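E2A dna-binding protein (Human adenovirus 5, PDB 2WB0) binds single-stranded DNA and, by forming multimers, unwinds the template without ATP during the elongation phase of adenovirus strand-displacement replication. Local coordinates at residues 109-114 with 180-185; 116-121 with 165-170. All blocks are in the same frame, centred on the assembly; numbering follows the deposited sequence.

Contact 1 (109-114 with 180-185). With ZN (zinc ion), chain B.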
loop_
_atom_site.group_PDB
_atom_site.type_symbol
_atom_site.label_atom_id
_atom_site.label_comp_id
_atom_site.label_asym_id
_atom_site.label_seq_id
_atom_site.Cartn_x
_atom_site.Cartn_y
_atom_site.Cartn_z
ATOM N N LEU A 109 14.152 13.038 0.406
ATOM C CA LEU A 109 13.356 11.824 0.725
ATOM C C LEU A 109 13.991 10.963 1.845
ATOM O O LEU A 109 15.199 10.963 1.985
ATOM C CB LEU A 109 13.126 10.954 -0.495
ATOM C CG LEU A 109 12.400 11.717 -1.600
ATOM C CD1 LEU A 109 12.622 10.975 -2.833
ATOM C CD2 LEU A 109 10.869 11.852 -1.221
ATOM N N LYS A 110 13.167 10.316 2.660
ATOM C CA LYS A 110 13.643 9.299 3.653
ATOM C C LYS A 110 13.053 7.933 3.264
ATOM O O LYS A 110 11.912 7.855 2.810
ATOM C CB LYS A 110 13.246 9.672 5.104
ATOM C CG LYS A 110 13.942 10.940 5.496
ATOM C CD LYS A 110 13.511 11.499 6.799
ATOM C CE LYS A 110 13.884 13.022 6.876
ATOM N NZ LYS A 110 13.090 14.265 6.189
ATOM N N CYS A 111 13.838 6.864 3.391
ATOM C CA CYS A 111 13.357 5.522 3.113
ATOM C C CYS A 111 12.713 4.887 4.316
ATOM O O CYS A 111 12.501 5.542 5.328
ATOM C CB CYS A 111 14.500 4.645 2.573
ATOM S SG CYS A 111 15.705 4.226 3.836
ATOM N N LEU A 112 12.372 3.604 4.210
ATOM C CA LEU A 112 11.705 2.884 5.307
ATOM C C LEU A 112 12.550 2.751 6.565
ATOM O O LEU A 112 12.011 2.655 7.657
ATOM C CB LEU A 112 11.286 1.502 4.835
ATOM C CG LEU A 112 9.925 1.249 4.208
ATOM C CD1 LEU A 112 8.854 2.404 4.126
ATOM C CD2 LEU A 112 9.955 0.249 3.057
ATOM N N HIS A 113 13.854 2.851 6.409
ATOM C CA HIS A 113 14.757 2.885 7.529
ATOM C C HIS A 113 14.598 4.148 8.341
ATOM O O HIS A 113 15.032 4.201 9.501
ATOM C CB HIS A 113 16.159 2.856 7.033
ATOM C CG HIS A 113 16.600 1.507 6.601
ATOM N ND1 HIS A 113 16.661 1.120 5.275
ATOM C CD2 HIS A 113 17.040 0.458 7.334
ATOM C CE1 HIS A 113 17.083 -0.133 5.216
ATOM N NE2 HIS A 113 17.293 -0.563 6.450
ATOM N N GLY A 114 14.016 5.174 7.727
ATOM C CA GLY A 114 13.862 6.492 8.332
ATOM C C GLY A 114 15.073 7.404 8.122
ATOM O O GLY A 114 15.165 8.492 8.698
ATOM N N LYS A 180 20.971 -5.395 2.888
ATOM C CA LYS A 180 20.505 -4.561 4.004
ATOM C C LYS A 180 19.506 -3.506 3.552
ATOM O O LYS A 180 19.092 -2.657 4.360
ATOM C CB LYS A 180 21.686 -3.861 4.652
ATOM C CG LYS A 180 22.615 -4.866 5.432
ATOM C CD LYS A 180 23.812 -4.117 5.993
ATOM C CE LYS A 180 24.776 -5.081 6.763
ATOM N NZ LYS A 180 23.967 -5.939 7.695
ATOM N N SER A 181 19.135 -3.540 2.278
ATOM C CA SER A 181 18.196 -2.546 1.723
ATOM C C SER A 181 16.808 -2.702 2.306
ATOM O O SER A 181 16.453 -3.787 2.764
ATOM C CB SER A 181 18.039 -2.757 0.222
ATOM O OG SER A 181 17.249 -1.711 -0.333
ATOM N N CYS A 182 16.019 -1.602 2.288
ATOM C CA CYS A 182 14.573 -1.662 2.537
ATOM C C CYS A 182 13.819 -1.843 1.215
ATOM O O CYS A 182 12.605 -2.062 1.236
ATOM C CB CYS A 182 14.054 -0.377 3.267
ATOM S SG CYS A 182 14.395 1.109 2.324
ATOM N N GLY A 183 14.538 -1.781 0.084
ATOM C CA GLY A 183 13.971 -2.015 -1.249
ATOM C C GLY A 183 13.372 -0.759 -1.900
ATOM O O GLY A 183 12.791 -0.827 -2.969
ATOM N N MET A 184 13.453 0.383 -1.225
ATOM C CA MET A 184 12.923 1.625 -1.771
ATOM C C MET A 184 13.987 2.275 -2.668
ATOM O O MET A 184 15.185 2.340 -2.317
ATOM C CB MET A 184 12.582 2.559 -0.610
ATOM C CG MET A 184 11.686 3.685 -0.999
ATOM S SD MET A 184 10.791 4.391 0.423
ATOM C CE MET A 184 10.192 3.059 1.242
ATOM N N PHE A 185 13.542 2.770 -3.812
ATOM C CA PHE A 185 14.384 3.448 -4.813
ATOM C C PHE A 185 13.471 4.310 -5.671
ATOM O O PHE A 185 12.364 3.854 -6.089
ATOM C CB PHE A 185 15.096 2.431 -5.712
ATOM C CG PHE A 185 15.841 3.070 -6.819
ATOM C CD1 PHE A 185 17.085 3.654 -6.570
ATOM C CD2 PHE A 185 15.247 3.219 -8.092
ATOM C CE1 PHE A 185 17.810 4.296 -7.591
ATOM C CE2 PHE A 185 15.994 3.844 -9.134
ATOM C CZ PHE A 185 17.242 4.378 -8.867
HETATM ZN ZN ZN B . 16.213 2.033 3.484
HETATM O O HOH W 1 18.669 -3.032 7.023
#
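Cys111 and Cys182 approach each other around a zinc ion, the CB of Cys111 lying 3.5 Å from the SG of Cys182. Packing is tight on one flank of the site, where Met184 meets Leu112. The CE methyl of Met184 presses on both methyls of Leu112, the two side chains crossing at about a right angle. Met184 CE to Leu112 CD1, at 3.2 Å, is shorter than ordinary van der Waals contact, so the exact placement of the leucine tip is doubtful. A bend at the end of the methionine (chi3 -47°) turns that methyl onto the leucine, and Trp98 of strand 95-99 touches both residues. Together the segments supply three of the four zinc ligands: Cys111 SG, His113 ND1 at 2.1 Å from the zinc, and Cys182 SG, with Cys166 as the fourth. Cysteine and histidine suit the site because sulfur and imidazole nitrogen coordinate zinc well. The type I turn from Cys111 to Gly114 brings two of these ligands to the same ion, its last position at positive phi being taken by glycine. The side with more solvent lies past the imidazole, by the exposed Lys180. There the ring edge faces Lys180 O, and one water accepts from His113 NE2 at 2.9 Å while donating to that carbonyl. The bridge occupies the nitrogen not bound to zinc and probably helps the metal bond hold the ring's rotation.

Contact 2 (116-121 with 165-170); sequences IMINKE and CCVHDA. With ZN (zinc ion), chain B.
The three-stranded antiparallel sheet of the zinc-binding region pairs strand 118-124 with the end of strand 158-165 here, just before the zinc ligand Cys166. Ile118 and Cys165 form a hydrogen-bonded antiparallel pair, with Ile118 N to Cys165 O and Cys165 N to Ile118 O both at 3.0 Å. Their side chains share a face of the sheet, Ile118 CB lying 3.9 Å from Cys165 SG. Ile118 CG1, set beside its own backbone N (chi1 -57°), reaches the CG2 of Val167 at 3.8 Å and also meets the Ala170 methyl; the CG1 arm of the isoleucine thus spans a hydrophobic patch made by Val167 and Ala170. Further along, Lys120 bends at chi2 and chi4 and carries its NZ over Cys165 SG to weak hydrogen bonds with Asp169 O, at 2.9 Å, and Ala170 O. Cys172 O is a stronger partner, so a long cationic chain gathers several carbonyls of one loop. At the other end a water donates to Ile116 O and accepts from Val167 N. Past the pair, Cys166 turns its SG to the zinc, and the same sulfur accepts from His168 N at 3.5 Å. The 3-10 turn 167-169 leads away from the metal. Strand 158-165 runs between 118-124 and 185-186, and Phe185 and Phe186 of the latter touch Cys165 and Met117 respectively.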
loop_
_atom_site.group_PDB
_atom_site.type_symbol
_atom_site.label_atom_id
_atom_site.label_comp_id
_atom_site.label_asym_id
_atom_site.label_seq_id
_atom_site.Cartn_x
_atom_site.Cartn_y
_atom_site.Cartn_z
ATOM N N ILE A 116 17.730 9.472 5.467
ATOM C CA ILE A 116 17.662 10.141 4.254
ATOM C C ILE A 116 18.200 9.270 3.105
ATOM O O ILE A 116 19.153 8.485 3.315
ATOM C CB ILE A 116 18.306 11.574 4.284
ATOM C CG1 ILE A 116 19.596 11.650 3.627
ATOM C CG2 ILE A 116 18.119 12.507 5.478
ATOM C CD1 ILE A 116 19.194 12.212 2.436
ATOM N N MET A 117 17.592 9.420 1.920
ATOM C CA MET A 117 18.005 8.719 0.713
ATOM C C MET A 117 19.082 9.472 -0.067
ATOM O O MET A 117 18.997 10.673 -0.230
ATOM C CB MET A 117 16.790 8.389 -0.212
ATOM C CG MET A 117 15.753 7.446 0.527
ATOM S SD MET A 117 14.247 7.169 -0.525
ATOM C CE MET A 117 14.916 5.960 -1.711
ATOM N N ILE A 118 20.076 8.710 -0.548
ATOM C CA ILE A 118 21.241 9.274 -1.200
ATOM C C ILE A 118 20.997 9.546 -2.664
ATOM O O ILE A 118 20.390 8.734 -3.350
ATOM C CB ILE A 118 22.418 8.302 -1.021
ATOM C CG1 ILE A 118 22.679 8.028 0.473
ATOM C CG2 ILE A 118 23.704 8.824 -1.791
ATOM C CD1 ILE A 118 23.102 9.245 1.218
ATOM N N ASN A 119 21.498 10.668 -3.190
ATOM C CA ASN A 119 21.330 10.956 -4.609
ATOM C C ASN A 119 22.195 10.028 -5.460
ATOM O O ASN A 119 23.273 9.735 -5.086
ATOM C CB ASN A 119 21.721 12.411 -4.918
ATOM C CG ASN A 119 20.546 13.370 -4.781
ATOM O OD1 ASN A 119 20.304 13.927 -3.703
ATOM N ND2 ASN A 119 19.785 13.552 -5.886
ATOM N N LYS A 120 21.691 9.597 -6.617
ATOM C CA LYS A 120 22.371 8.668 -7.550
ATOM C C LYS A 120 22.043 9.142 -8.968
ATOM O O LYS A 120 20.955 9.660 -9.224
ATOM C CB LYS A 120 21.742 7.271 -7.513
ATOM C CG LYS A 120 22.197 6.325 -6.452
ATOM C CD LYS A 120 23.104 5.244 -7.039
ATOM C CE LYS A 120 24.058 4.675 -6.003
ATOM N NZ LYS A 120 23.378 3.582 -5.210
ATOM N N GLU A 121 22.952 8.880 -9.899
ATOM C CA GLU A 121 22.571 8.967 -11.303
ATOM C C GLU A 121 22.026 7.599 -11.786
ATOM O O GLU A 121 22.575 6.547 -11.453
ATOM C CB GLU A 121 23.737 9.475 -12.132
ATOM C CG GLU A 121 23.724 8.989 -13.572
ATOM C CD GLU A 121 24.469 9.932 -14.511
ATOM O OE1 GLU A 121 25.314 10.755 -14.020
ATOM O OE2 GLU A 121 24.149 9.870 -15.729
ATOM N N CYS A 165 18.388 6.464 -3.582
ATOM C CA CYS A 165 18.463 5.099 -3.065
ATOM C C CYS A 165 18.452 5.046 -1.507
ATOM O O CYS A 165 18.756 6.043 -0.814
ATOM C CB CYS A 165 19.739 4.419 -3.632
ATOM S SG CYS A 165 21.318 5.051 -2.916
ATOM N N CYS A 166 18.093 3.887 -0.961
ATOM C CA CYS A 166 18.214 3.608 0.489
ATOM C C CYS A 166 19.715 3.809 0.841
ATOM O O CYS A 166 20.551 3.480 0.019
ATOM C CB CYS A 166 17.843 2.156 0.707
ATOM S SG CYS A 166 18.228 1.592 2.367
ATOM N N VAL A 167 20.076 4.369 2.011
ATOM C CA VAL A 167 21.542 4.603 2.234
ATOM C C VAL A 167 22.365 3.306 2.192
ATOM O O VAL A 167 23.552 3.304 1.788
ATOM C CB VAL A 167 21.809 5.419 3.521
ATOM C CG1 VAL A 167 21.368 4.625 4.759
ATOM C CG2 VAL A 167 23.260 5.821 3.562
ATOM N N HIS A 168 21.723 2.189 2.536
ATOM C CA HIS A 168 22.409 0.898 2.573
ATOM C C HIS A 168 22.716 0.385 1.184
ATOM O O HIS A 168 23.529 -0.534 1.039
ATOM C CB HIS A 168 21.558 -0.087 3.331
ATOM C CG HIS A 168 21.296 0.355 4.740
ATOM N ND1 HIS A 168 22.139 0.039 5.783
ATOM C CD2 HIS A 168 20.291 1.091 5.270
ATOM C CE1 HIS A 168 21.666 0.567 6.900
ATOM N NE2 HIS A 168 20.544 1.207 6.620
ATOM N N ASP A 169 22.153 1.039 0.187
ATOM C CA ASP A 169 22.476 0.770 -1.217
ATOM C C ASP A 169 23.430 1.746 -1.833
ATOM O O ASP A 169 23.607 1.712 -3.054
ATOM C CB ASP A 169 21.161 0.690 -2.027
ATOM C CG ASP A 169 20.232 -0.451 -1.519
ATOM O OD1 ASP A 169 20.774 -1.488 -1.002
ATOM O OD2 ASP A 169 18.982 -0.314 -1.614
ATOM N N ALA A 170 24.046 2.641 -1.025
ATOM C CA ALA A 170 24.721 3.820 -1.638
ATOM C C ALA A 170 25.920 3.443 -2.542
ATOM O O ALA A 170 26.235 4.140 -3.507
ATOM C CB ALA A 170 25.132 4.867 -0.566
HETATM ZN ZN ZN B . 16.213 2.033 3.484
HETATM O O HOH W 2 18.394 5.813 3.649
#

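The same zinc ion joins the two contacts, whose centres lie 8 Å apart: contact 1 gives Cys111, His113 and Cys182, and contact 2 completes the set with Cys166, whose SG is 3.3 Å from His113 ND1. Along the chain, both segments of contact 2 fall between those of contact 1, so the metal gathers residues from three separate places in the sequence. Two polar links also join the contacts. Leu109 O and Met117 N, 2.8 Å apart and on the flanks of the Cys111 to Gly114 turn, probably bond, and Ser181 OG probably bonds to Asp169 OD2 at 2.6 Å. The rings of His113 and His168 also meet, with His113 CE1 3.4 Å from His168 CD2.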